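MW1564 protein (Staphylococcus aureus, PDB 3NTV) is a putative caffeoyl-CoA O-methyltransferase with a Rossmann fold, and probably transfers a methyl group from S-adenosylmethionine to a hydroxyl group of its substrate. Local coordinates at residues Ile75-Thr80 / Val98-Arg103; Thr80-Ser85 / Ile108-Gln113; Ile92-His97 / Glu121-Ile126; Asn130-Phe135 / Lys156-Ile161. One frame throughout, in Å; residues are numbered along the deposited sequence. Where two conformers were deposited one is given.

Contact 1. Residues Ile75-Thr80 / Val98-Arg103; sequences ILEIGT and VTTIER. With SO4 (sulfate ion), chain C.
V98 meets the first strand with both methyls: CG1 rests 3.5 Å from OE2 of E77, while CG2 lies beside CD1 of I75, the two side chains pointing the same way. T99 then joins the backbones. Its N donates to I75 O at 2.8 Å in an almost straight bond, and its carbonyl accepts from E77 N. A chi1 of -72° sets its CG2 anti to the backbone N, where the methyl touches CD1 of L76; its OG1 serves H97 and R125 instead.

T100 returns to the face of V98 and E77. Its OG1 gives a hydrogen bond of 2.7 Å to the anti lone pair of E77 OE2, although both residues have a second conformer and the bond describes one state. S86 OG bonds OE2 and S85 OG lies in bonding range of OE1, though the sulfate competes for its proton, so hydroxyls of the following helix border this buried carboxylate. Strand 74-78, helix 84-90 and strand 97-102 form a right-handed beta-alpha-beta unit of the Rossmann-like sheet, and E77 to G83 (EIGTAIG) resembles the glycine-rich first motif of Rossmann-fold methyltransferases.

I101 N binds E77 O, and I101 CD1 packs 3.7 Å from CD1 of I78, close also to L76. The last backbone bond, from G79 N to I101 O, is bent, at 131°. E102 leaves the strand with CG anti to the backbone N and a fold at chi2 (46°), which swings OE1 back to T80 N at 2.9 Å, on the anti side, somewhat out of the carboxylate plane. OE2 accepts from N104 N. In relatives an acidic residue at this strand end commonly binds the cofactor ribose, a role E102 could share.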
# COMPACT_ATOMS: atom_id res chain seq x y z
N ILE A 75 10.58 7.25 -13.93
CA ILE A 75 9.78 6.02 -13.93
C ILE A 75 9.90 5.30 -15.26
O ILE A 75 9.84 5.95 -16.31
CB ILE A 75 8.29 6.36 -13.63
CG1 ILE A 75 8.15 7.07 -12.26
CG2 ILE A 75 7.38 5.13 -13.67
CD1 ILE A 75 6.84 7.83 -12.10
N LEU A 76 9.96 3.96 -15.22
CA LEU A 76 9.94 3.14 -16.43
C LEU A 76 8.71 2.26 -16.32
O LEU A 76 8.56 1.54 -15.33
CB LEU A 76 11.21 2.26 -16.53
CG LEU A 76 11.24 1.26 -17.71
CD1 LEU A 76 11.22 1.97 -19.05
CD2 LEU A 76 12.50 0.39 -17.63
N GLU A 77 7.83 2.32 -17.32
CA GLU A 77 6.61 1.51 -17.34
C GLU A 77 6.66 0.57 -18.51
O GLU A 77 7.07 0.96 -19.62
CB GLU A 77 5.35 2.37 -17.53
CG GLU A 77 5.15 3.52 -16.57
CD GLU A 77 3.85 4.24 -16.89
OE1 GLU A 77 2.99 4.34 -16.00
OE2 GLU A 77 3.66 4.64 -18.06
N ILE A 78 6.24 -0.68 -18.28
CA ILE A 78 6.22 -1.66 -19.36
C ILE A 78 4.76 -1.85 -19.73
O ILE A 78 4.00 -2.52 -19.02
CB ILE A 78 6.92 -2.99 -19.00
CG1 ILE A 78 8.34 -2.80 -18.36
CG2 ILE A 78 6.94 -3.93 -20.22
CD1 ILE A 78 9.39 -2.11 -19.16
N GLY A 79 4.36 -1.18 -20.79
CA GLY A 79 3.00 -1.27 -21.30
C GLY A 79 2.11 -0.14 -20.87
O GLY A 79 2.28 0.46 -19.80
N THR A 80 1.14 0.15 -21.72
CA THR A 80 0.10 1.13 -21.50
C THR A 80 -1.08 0.88 -22.41
O THR A 80 -0.93 0.34 -23.52
CB THR A 80 0.61 2.57 -21.62
OG1 THR A 80 -0.41 3.40 -21.08
CG2 THR A 80 0.96 2.98 -23.07
N VAL A 98 8.55 10.00 -17.26
CA VAL A 98 8.06 8.64 -17.43
C VAL A 98 8.47 8.15 -18.82
O VAL A 98 8.18 8.81 -19.82
CB VAL A 98 6.52 8.53 -17.27
CG1 VAL A 98 6.06 7.07 -17.39
CG2 VAL A 98 6.04 9.14 -15.95
N THR A 99 9.13 6.98 -18.87
CA THR A 99 9.41 6.28 -20.11
C THR A 99 8.42 5.10 -20.12
O THR A 99 8.38 4.32 -19.16
CB THR A 99 10.86 5.80 -20.20
OG1 THR A 99 11.69 6.95 -20.42
CG2 THR A 99 11.08 4.87 -21.40
N THR A 100 7.61 5.01 -21.20
CA THR A 100 6.62 3.93 -21.35
C THR A 100 6.89 3.14 -22.62
O THR A 100 6.93 3.72 -23.71
CB THR A 100 5.18 4.48 -21.32
OG1 THR A 100 5.01 5.37 -20.23
CG2 THR A 100 4.15 3.39 -21.19
N ILE A 101 7.06 1.82 -22.48
CA ILE A 101 7.28 0.93 -23.63
C ILE A 101 5.94 0.32 -24.00
O ILE A 101 5.27 -0.25 -23.13
CB ILE A 101 8.34 -0.17 -23.32
CG1 ILE A 101 9.68 0.45 -22.85
CG2 ILE A 101 8.51 -1.15 -24.52
CD1 ILE A 101 10.70 -0.60 -22.24
N GLU A 102 5.59 0.37 -25.29
CA GLU A 102 4.36 -0.23 -25.76
C GLU A 102 4.52 -0.72 -27.19
O GLU A 102 5.06 -0.01 -28.03
CB GLU A 102 3.17 0.75 -25.62
CG GLU A 102 1.80 0.14 -25.97
CD GLU A 102 1.45 -1.22 -25.39
OE1 GLU A 102 1.57 -1.40 -24.16
OE2 GLU A 102 1.06 -2.11 -26.18
N ARG A 103 4.04 -1.95 -27.45
CA ARG A 103 4.15 -2.51 -28.79
C ARG A 103 2.88 -2.37 -29.63
O ARG A 103 2.98 -2.40 -30.87
CB ARG A 103 4.62 -3.97 -28.75
CG ARG A 103 3.63 -4.96 -28.16
CD ARG A 103 4.05 -6.37 -28.52
NE ARG A 103 3.01 -7.35 -28.21
CZ ARG A 103 3.00 -8.60 -28.66
NH1 ARG A 103 3.97 -9.03 -29.46
NH2 ARG A 103 2.02 -9.42 -28.33
S SO4 C . -2.82 2.89 -18.53
O1 SO4 C . -1.57 3.58 -18.15
O2 SO4 C . -3.44 3.64 -19.61
O3 SO4 C . -2.48 1.52 -19.00
O4 SO4 C . -3.64 2.75 -17.31

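Contact 2. Residues Thr80-Ser85 / Ile108-Gln113; sequences TAIGYS and IQYAKQ. With SO4 (sulfate ion), chain C.
I82 and Y110 meet obliquely, CG2 of the isoleucine lying 3.6 Å from CD2 of the ring. With chi1 at 64°, I82 has CG1 between its backbone N and carbonyl carbon and CG2 beside the N, which gives the tyrosine the short branch. The ring edge is approached near its plane by the carbonyl oxygen of A81, and F46 adds an edge-to-face partner from helix 43-49.

A111 presents its methyl to the turn itself: CB lies 3.9 Å from G83 N, with CG2 of T80 somewhat farther off. Its CA-H points at I82 O (CA to O 3.5 Å), the same carbonyl that N114 of the helix holds by a hydrogen bond. G83, with positive phi, occupies the N-cap position, and its N donates to OG1 of T80 in an ST motif.

The same turn cradles a sulfate, probably from the crystallisation liquor. A81 N reaches O3 at 3.0 Å, I82 N and Y84 N share O2, and S85 N meets O1 at 2.7 Å; T80 OG1 adds a weak bond. The Y84 ring lies edge-on to O4. Backbone N-H groups of the loop and of the first turn of helix 84-90 do most of the gripping, with V55 N adding another, probably helped by the helix dipole, while apolar packing seats the loop on helix 105-117. Such chemistry suits an anion or polar ligand, consistent with a glycine-rich cofactor loop.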
# COMPACT_ATOMS: atom_id res chain seq x y z
N THR A 80 1.14 0.15 -21.72
CA THR A 80 0.10 1.13 -21.50
C THR A 80 -1.08 0.88 -22.41
O THR A 80 -0.93 0.34 -23.52
CB THR A 80 0.61 2.57 -21.62
OG1 THR A 80 -0.41 3.40 -21.08
CG2 THR A 80 0.96 2.98 -23.07
N ALA A 81 -2.25 1.25 -21.94
CA ALA A 81 -3.44 1.16 -22.74
C ALA A 81 -3.65 2.52 -23.43
O ALA A 81 -3.68 2.57 -24.66
CB ALA A 81 -4.61 0.81 -21.87
N ILE A 82 -3.74 3.61 -22.66
CA ILE A 82 -3.98 4.94 -23.24
C ILE A 82 -3.07 6.06 -22.68
O ILE A 82 -3.37 7.23 -22.91
CB ILE A 82 -5.49 5.32 -23.10
CG1 ILE A 82 -5.92 5.46 -21.60
CG2 ILE A 82 -6.40 4.40 -23.91
CD1 ILE A 82 -7.39 5.96 -21.33
N GLY A 83 -2.03 5.70 -21.93
CA GLY A 83 -1.14 6.68 -21.30
C GLY A 83 -1.69 7.22 -19.99
O GLY A 83 -1.16 8.18 -19.43
N TYR A 84 -2.77 6.60 -19.48
CA TYR A 84 -3.42 7.06 -18.26
C TYR A 84 -2.48 7.04 -17.05
O TYR A 84 -2.32 8.07 -16.38
CB TYR A 84 -4.71 6.26 -18.03
CG TYR A 84 -5.35 6.47 -16.68
CD1 TYR A 84 -6.23 7.52 -16.46
CD2 TYR A 84 -5.11 5.58 -15.63
CE1 TYR A 84 -6.84 7.70 -15.22
CE2 TYR A 84 -5.71 5.75 -14.39
CZ TYR A 84 -6.57 6.81 -14.18
OH TYR A 84 -7.18 6.95 -12.96
N SER A 85 -1.81 5.90 -16.78
CA SER A 85 -0.93 5.89 -15.61
C SER A 85 0.25 6.83 -15.78
O SER A 85 0.62 7.49 -14.80
CB SER A 85 -0.46 4.48 -15.27
OG SER A 85 0.27 3.96 -16.36
N ILE A 108 -0.43 2.76 -28.76
CA ILE A 108 0.56 3.82 -29.04
C ILE A 108 -0.17 5.10 -29.51
O ILE A 108 0.08 6.16 -28.96
CB ILE A 108 1.65 3.37 -30.04
CG1 ILE A 108 2.61 2.34 -29.41
CG2 ILE A 108 2.42 4.58 -30.60
CD1 ILE A 108 3.32 1.42 -30.46
N GLN A 109 -1.09 4.96 -30.50
CA GLN A 109 -1.86 6.07 -31.06
C GLN A 109 -2.70 6.80 -30.00
O GLN A 109 -2.64 8.03 -29.93
CB GLN A 109 -2.74 5.60 -32.23
CG GLN A 109 -1.97 5.36 -33.53
CD GLN A 109 -2.88 5.13 -34.72
OE1 GLN A 109 -3.85 4.35 -34.66
NE2 GLN A 109 -2.57 5.79 -35.83
N TYR A 110 -3.44 6.05 -29.15
CA TYR A 110 -4.26 6.57 -28.05
C TYR A 110 -3.36 7.34 -27.07
O TYR A 110 -3.69 8.46 -26.67
CB TYR A 110 -4.92 5.43 -27.26
CG TYR A 110 -6.08 4.70 -27.92
CD1 TYR A 110 -6.79 5.27 -28.98
CD2 TYR A 110 -6.53 3.48 -27.43
CE1 TYR A 110 -7.88 4.62 -29.56
CE2 TYR A 110 -7.63 2.83 -27.98
CZ TYR A 110 -8.30 3.40 -29.05
OH TYR A 110 -9.38 2.75 -29.60
N ALA A 111 -2.24 6.70 -26.64
CA ALA A 111 -1.31 7.32 -25.70
C ALA A 111 -0.72 8.63 -26.28
O ALA A 111 -0.75 9.65 -25.58
CB ALA A 111 -0.21 6.35 -25.31
N LYS A 112 -0.25 8.60 -27.55
CA LYS A 112 0.32 9.76 -28.23
C LYS A 112 -0.67 10.92 -28.26
O LYS A 112 -0.30 12.04 -27.91
CB LYS A 112 0.76 9.38 -29.66
CG LYS A 112 2.13 9.91 -30.02
CD LYS A 112 3.17 8.81 -30.17
CE LYS A 112 4.46 9.37 -30.71
NZ LYS A 112 5.36 9.87 -29.63
N GLN A 113 -1.94 10.65 -28.66
CA GLN A 113 -2.96 11.70 -28.71
C GLN A 113 -3.23 12.29 -27.33
O GLN A 113 -3.32 13.51 -27.19
CB GLN A 113 -4.27 11.20 -29.36
CG GLN A 113 -5.29 12.33 -29.64
CD GLN A 113 -4.71 13.54 -30.35
OE1 GLN A 113 -4.45 14.59 -29.74
NE2 GLN A 113 -4.51 13.43 -31.66
S SO4 C . -2.82 2.89 -18.53
O1 SO4 C . -1.57 3.58 -18.15
O2 SO4 C . -3.44 3.64 -19.61
O3 SO4 C . -2.48 1.52 -19.00
O4 SO4 C . -3.64 2.75 -17.31

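Contact 3. Residues Ile92-His97 / Glu121-Ile126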
# COMPACT_ATOMS: atom_id res chain seq x y z
N ILE A 92 2.02 14.54 -10.83
CA ILE A 92 2.43 14.79 -9.45
C ILE A 92 3.43 15.95 -9.30
O ILE A 92 3.33 16.76 -8.34
CB ILE A 92 2.95 13.48 -8.80
CG1 ILE A 92 1.87 12.40 -8.80
CG2 ILE A 92 3.52 13.74 -7.38
CD1 ILE A 92 2.46 10.96 -8.52
N SER A 93 4.40 16.04 -10.22
CA SER A 93 5.44 17.05 -10.15
C SER A 93 6.00 17.30 -11.55
O SER A 93 6.09 16.37 -12.35
CB SER A 93 6.56 16.55 -9.23
OG SER A 93 7.51 17.57 -8.94
N ASP A 94 6.35 18.56 -11.85
CA ASP A 94 6.90 18.88 -13.19
C ASP A 94 8.27 18.26 -13.43
O ASP A 94 8.71 18.20 -14.57
CB ASP A 94 7.01 20.41 -13.41
CG ASP A 94 5.70 21.17 -13.38
OD1 ASP A 94 4.64 20.56 -13.68
OD2 ASP A 94 5.73 22.39 -13.08
N ASP A 95 8.95 17.80 -12.38
CA ASP A 95 10.26 17.17 -12.55
C ASP A 95 10.19 15.64 -12.74
O ASP A 95 11.24 14.97 -12.80
CB ASP A 95 11.24 17.57 -11.44
CG ASP A 95 10.80 17.25 -10.03
OD1 ASP A 95 9.76 16.59 -9.86
OD2 ASP A 95 11.53 17.64 -9.09
N ILE A 96 8.98 15.09 -12.83
CA ILE A 96 8.85 13.63 -13.04
C ILE A 96 8.96 13.32 -14.51
O ILE A 96 8.37 14.01 -15.34
CB ILE A 96 7.55 13.06 -12.42
CG1 ILE A 96 7.72 13.01 -10.89
CG2 ILE A 96 7.20 11.63 -12.97
CD1 ILE A 96 6.43 12.81 -10.13
N HIS A 97 9.70 12.27 -14.82
CA HIS A 97 9.86 11.75 -16.17
C HIS A 97 9.29 10.35 -16.20
O HIS A 97 9.63 9.54 -15.35
CB HIS A 97 11.36 11.69 -16.57
CG HIS A 97 11.58 10.83 -17.78
ND1 HIS A 97 11.37 11.33 -19.06
CD2 HIS A 97 11.82 9.50 -17.87
CE1 HIS A 97 11.54 10.30 -19.88
NE2 HIS A 97 11.80 9.17 -19.20
N GLU A 121 3.80 15.84 -23.28
CA GLU A 121 4.84 15.31 -24.18
C GLU A 121 6.28 15.58 -23.76
O GLU A 121 7.17 14.85 -24.21
CB GLU A 121 4.62 15.75 -25.64
CG GLU A 121 3.34 15.24 -26.28
CD GLU A 121 2.97 16.05 -27.52
OE1 GLU A 121 2.94 17.29 -27.43
OE2 GLU A 121 2.73 15.43 -28.58
N ASN A 122 6.51 16.58 -22.88
CA ASN A 122 7.85 16.85 -22.37
C ASN A 122 8.20 15.93 -21.19
O ASN A 122 9.37 15.72 -20.92
CB ASN A 122 7.97 18.33 -21.93
CG ASN A 122 6.99 18.75 -20.87
OD1 ASN A 122 5.80 18.42 -20.92
ND2 ASN A 122 7.46 19.61 -19.96
N GLN A 123 7.18 15.42 -20.47
CA GLN A 123 7.46 14.57 -19.31
C GLN A 123 7.39 13.08 -19.63
O GLN A 123 7.98 12.29 -18.89
CB GLN A 123 6.46 14.85 -18.18
CG GLN A 123 6.69 16.22 -17.53
CD GLN A 123 5.84 16.36 -16.30
OE1 GLN A 123 6.11 15.76 -15.24
NE2 GLN A 123 4.78 17.12 -16.43
N VAL A 124 6.62 12.69 -20.66
CA VAL A 124 6.42 11.28 -20.99
C VAL A 124 6.99 10.94 -22.36
O VAL A 124 6.67 11.60 -23.35
CB VAL A 124 4.91 10.87 -20.90
CG1 VAL A 124 4.70 9.38 -21.20
CG2 VAL A 124 4.31 11.27 -19.56
N ARG A 125 7.77 9.86 -22.41
CA ARG A 125 8.38 9.35 -23.64
C ARG A 125 7.76 7.99 -23.93
O ARG A 125 7.80 7.10 -23.07
CB ARG A 125 9.91 9.23 -23.40
CG ARG A 125 10.71 8.40 -24.38
CD ARG A 125 12.20 8.56 -24.12
NE ARG A 125 12.70 7.79 -22.96
CZ ARG A 125 13.98 7.53 -22.77
NH1 ARG A 125 14.89 7.93 -23.65
NH2 ARG A 125 14.38 6.84 -21.70
N ILE A 126 7.21 7.81 -25.14
CA ILE A 126 6.65 6.52 -25.55
C ILE A 126 7.70 5.84 -26.40
O ILE A 126 8.13 6.40 -27.41
CB ILE A 126 5.30 6.68 -26.33
CG1 ILE A 126 4.23 7.35 -25.45
CG2 ILE A 126 4.81 5.29 -26.87
CD1 ILE A 126 3.02 7.85 -26.22
O HOH W 1 11.21 14.07 -19.38
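Q123 runs its side chain under the type I beta turn S93-I96, which leads into strand 97-102, while its own residue precedes strand 124-128 at one margin of the Rossmann-like sheet. The chain is extended beyond CG, and this length carries the amide beneath the carbonyls of S93 and I96; CG itself lies 3.5 Å from I96 O. How the amide is turned is uncertain, so the packing of the aliphatic part is the firmer observation.

The turn has its own brace. S93 OG donates to OD1 of D95 at 2.6 Å, coming from above the carboxylate plane, and OD2 of D95 forms a salt bridge with K73.

H97 follows the turn as the first residue of its strand. Its CA-H faces Q123 O (CA to O 3.4 Å). A chi1 of 164° puts CG anti to the backbone N and carries the imidazole along the second segment, where CE1 rests 4.0 Å from CB of R125. The arginine bends at chi3 (77°), bringing NE beside the imidazole, the two planes steeply inclined at 76° and not stacked. H97 NE2 and R125 NE do not bind each other: each is hydrogen-bonded to OG1 of T99, so one hydroxyl fixes both groups. R125 NH2 goes on to a salt bridge with D140, tying the strand to the loop beyond. On the other ring nitrogen, a water in the plane of the imidazole sits 2.8 Å from ND1 of H97 and donates to N122 O at 2.9 Å.

Contact 4. Residues Asn130-Phe135 / Lys156-Ile161; sequences NALEQF and KKFFEI
A131 places its methyl over one face of the F158 ring, joining the loop after strand 124-128 to helix 155-162 of the Rossmann-like fold. This is a CH-pi contact: CB stands 3.9 Å from the centroid of the F158 ring, 20° off the normal and shifted toward the rim.

The other contacts are van der Waals packing, mostly between apolar groups. L132 crosses F158 at about a right angle, and its CD2 lies 3.8 Å from CE1 of that ring and equally near CD of K157, whose extended chain passes at a slant. I161, about one turn further along the helix, sets its CD1 3.7 Å from L132 O. F135 and I161 slide past each other in opposite directions, with CD1 of the ring 4.0 Å from CG2 of the isoleucine.

Polar bonds shape the loop from within, and Y162 of the helix adds its OH to A131 O. N130 makes an Asx turn, OD1 accepting from L132 N at 2.9 Å in the carbonyl plane. Its backbone O takes two donors, E133 N and NE2 of Q134, from opposite faces of the carbonyl plane, the amide nitrogen standing 43° out of that plane.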
# COMPACT_ATOMS: atom_id res chain seq x y z
N ASN A 130 8.44 -4.03 -29.05
CA ASN A 130 8.37 -5.15 -28.14
C ASN A 130 9.36 -4.95 -26.98
O ASN A 130 10.54 -4.66 -27.21
CB ASN A 130 8.68 -6.41 -28.91
CG ASN A 130 8.40 -7.63 -28.13
OD1 ASN A 130 9.03 -7.90 -27.11
ND2 ASN A 130 7.43 -8.38 -28.57
N ALA A 131 8.88 -5.08 -25.73
CA ALA A 131 9.71 -4.85 -24.54
C ALA A 131 10.88 -5.80 -24.37
O ALA A 131 11.78 -5.52 -23.60
CB ALA A 131 8.85 -4.78 -23.28
N LEU A 132 10.92 -6.91 -25.14
CA LEU A 132 12.10 -7.75 -25.07
C LEU A 132 13.33 -7.05 -25.66
O LEU A 132 14.46 -7.40 -25.29
CB LEU A 132 11.85 -9.06 -25.84
CG LEU A 132 10.95 -10.09 -25.14
CD1 LEU A 132 10.62 -11.26 -26.08
CD2 LEU A 132 11.62 -10.62 -23.88
N GLU A 133 13.12 -6.07 -26.56
CA GLU A 133 14.24 -5.45 -27.30
C GLU A 133 14.48 -3.97 -27.09
O GLU A 133 15.18 -3.35 -27.92
CB GLU A 133 14.04 -5.68 -28.80
CG GLU A 133 13.71 -7.10 -29.18
CD GLU A 133 13.55 -7.31 -30.68
OE1 GLU A 133 12.84 -6.52 -31.33
OE2 GLU A 133 14.12 -8.30 -31.18
N GLN A 134 13.91 -3.37 -26.02
CA GLN A 134 14.06 -1.93 -25.84
C GLN A 134 15.13 -1.44 -24.88
O GLN A 134 15.22 -0.23 -24.66
CB GLN A 134 12.70 -1.27 -25.51
CG GLN A 134 11.56 -1.58 -26.47
CD GLN A 134 11.91 -1.37 -27.92
OE1 GLN A 134 12.55 -0.37 -28.30
NE2 GLN A 134 11.49 -2.31 -28.77
N PHE A 135 15.93 -2.35 -24.29
CA PHE A 135 16.97 -1.95 -23.33
C PHE A 135 17.84 -0.77 -23.79
O PHE A 135 18.05 0.18 -23.01
CB PHE A 135 17.86 -3.15 -22.93
CG PHE A 135 18.88 -2.83 -21.86
CD1 PHE A 135 18.54 -2.90 -20.51
CD2 PHE A 135 20.17 -2.46 -22.20
CE1 PHE A 135 19.48 -2.61 -19.52
CE2 PHE A 135 21.11 -2.14 -21.21
CZ PHE A 135 20.76 -2.22 -19.88
N LYS A 156 8.75 -12.06 -16.32
CA LYS A 156 9.99 -12.37 -15.59
C LYS A 156 11.18 -11.84 -16.39
O LYS A 156 12.09 -11.25 -15.82
CB LYS A 156 10.19 -13.89 -15.38
CG LYS A 156 9.23 -14.55 -14.40
CD LYS A 156 9.79 -15.91 -13.93
CE LYS A 156 9.59 -17.05 -14.90
NZ LYS A 156 10.08 -18.33 -14.33
N LYS A 157 11.17 -12.04 -17.72
CA LYS A 157 12.26 -11.56 -18.56
C LYS A 157 12.35 -10.05 -18.48
O LYS A 157 13.44 -9.53 -18.39
CB LYS A 157 12.06 -12.00 -20.02
CG LYS A 157 12.41 -13.45 -20.30
CD LYS A 157 12.27 -13.75 -21.79
CE LYS A 157 12.74 -15.14 -22.15
NZ LYS A 157 12.96 -15.28 -23.62
N PHE A 158 11.21 -9.34 -18.47
CA PHE A 158 11.22 -7.87 -18.38
C PHE A 158 11.85 -7.44 -17.07
O PHE A 158 12.67 -6.53 -17.08
CB PHE A 158 9.81 -7.27 -18.56
CG PHE A 158 9.10 -7.60 -19.85
CD1 PHE A 158 9.82 -7.94 -21.00
CD2 PHE A 158 7.72 -7.55 -19.93
CE1 PHE A 158 9.15 -8.25 -22.19
CE2 PHE A 158 7.05 -7.86 -21.11
CZ PHE A 158 7.77 -8.20 -22.24
N PHE A 159 11.53 -8.12 -15.95
CA PHE A 159 12.16 -7.80 -14.68
C PHE A 159 13.68 -7.97 -14.78
O PHE A 159 14.41 -7.08 -14.38
CB PHE A 159 11.58 -8.69 -13.57
CG PHE A 159 11.99 -8.36 -12.16
CD1 PHE A 159 11.08 -7.82 -11.25
CD2 PHE A 159 13.28 -8.66 -11.70
CE1 PHE A 159 11.46 -7.54 -9.93
CE2 PHE A 159 13.65 -8.40 -10.37
CZ PHE A 159 12.74 -7.84 -9.50
N GLU A 160 14.17 -9.10 -15.36
CA GLU A 160 15.62 -9.32 -15.47
C GLU A 160 16.31 -8.30 -16.40
O GLU A 160 17.40 -7.83 -16.09
CB GLU A 160 15.91 -10.75 -15.97
CG GLU A 160 15.46 -11.85 -15.02
CD GLU A 160 15.58 -13.26 -15.57
OE1 GLU A 160 15.22 -13.48 -16.75
OE2 GLU A 160 15.99 -14.16 -14.80
N ILE A 161 15.66 -7.95 -17.53
CA ILE A 161 16.24 -7.00 -18.50
C ILE A 161 16.39 -5.59 -17.95
O ILE A 161 17.42 -4.95 -18.17
CB ILE A 161 15.42 -6.98 -19.83
CG1 ILE A 161 15.52 -8.32 -20.60
CG2 ILE A 161 15.83 -5.81 -20.76
CD1 ILE A 161 14.44 -8.47 -21.71

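From the N terminus, the chain runs up strand 74-78 and returns beside it in contact 1, closing the first beta-alpha-beta loop. Contact 2 starts at T80, the residue it shares with contact 1, and closes later, on helix 105-117, so the two cross; both reach the sulfate. Contact 3 begins within both of these loops and ends beyond them at strand 124-128, crossing each. It extends the sheet outward, with R125 backbone-bonded to V98 and T100. Contact 4 follows in series, tying the loop after that strand to helix 155-162. It still touches contact 1, where I78 packs on A131 and F158, whereas contact 2 lies about 8 Å away at nearest atoms.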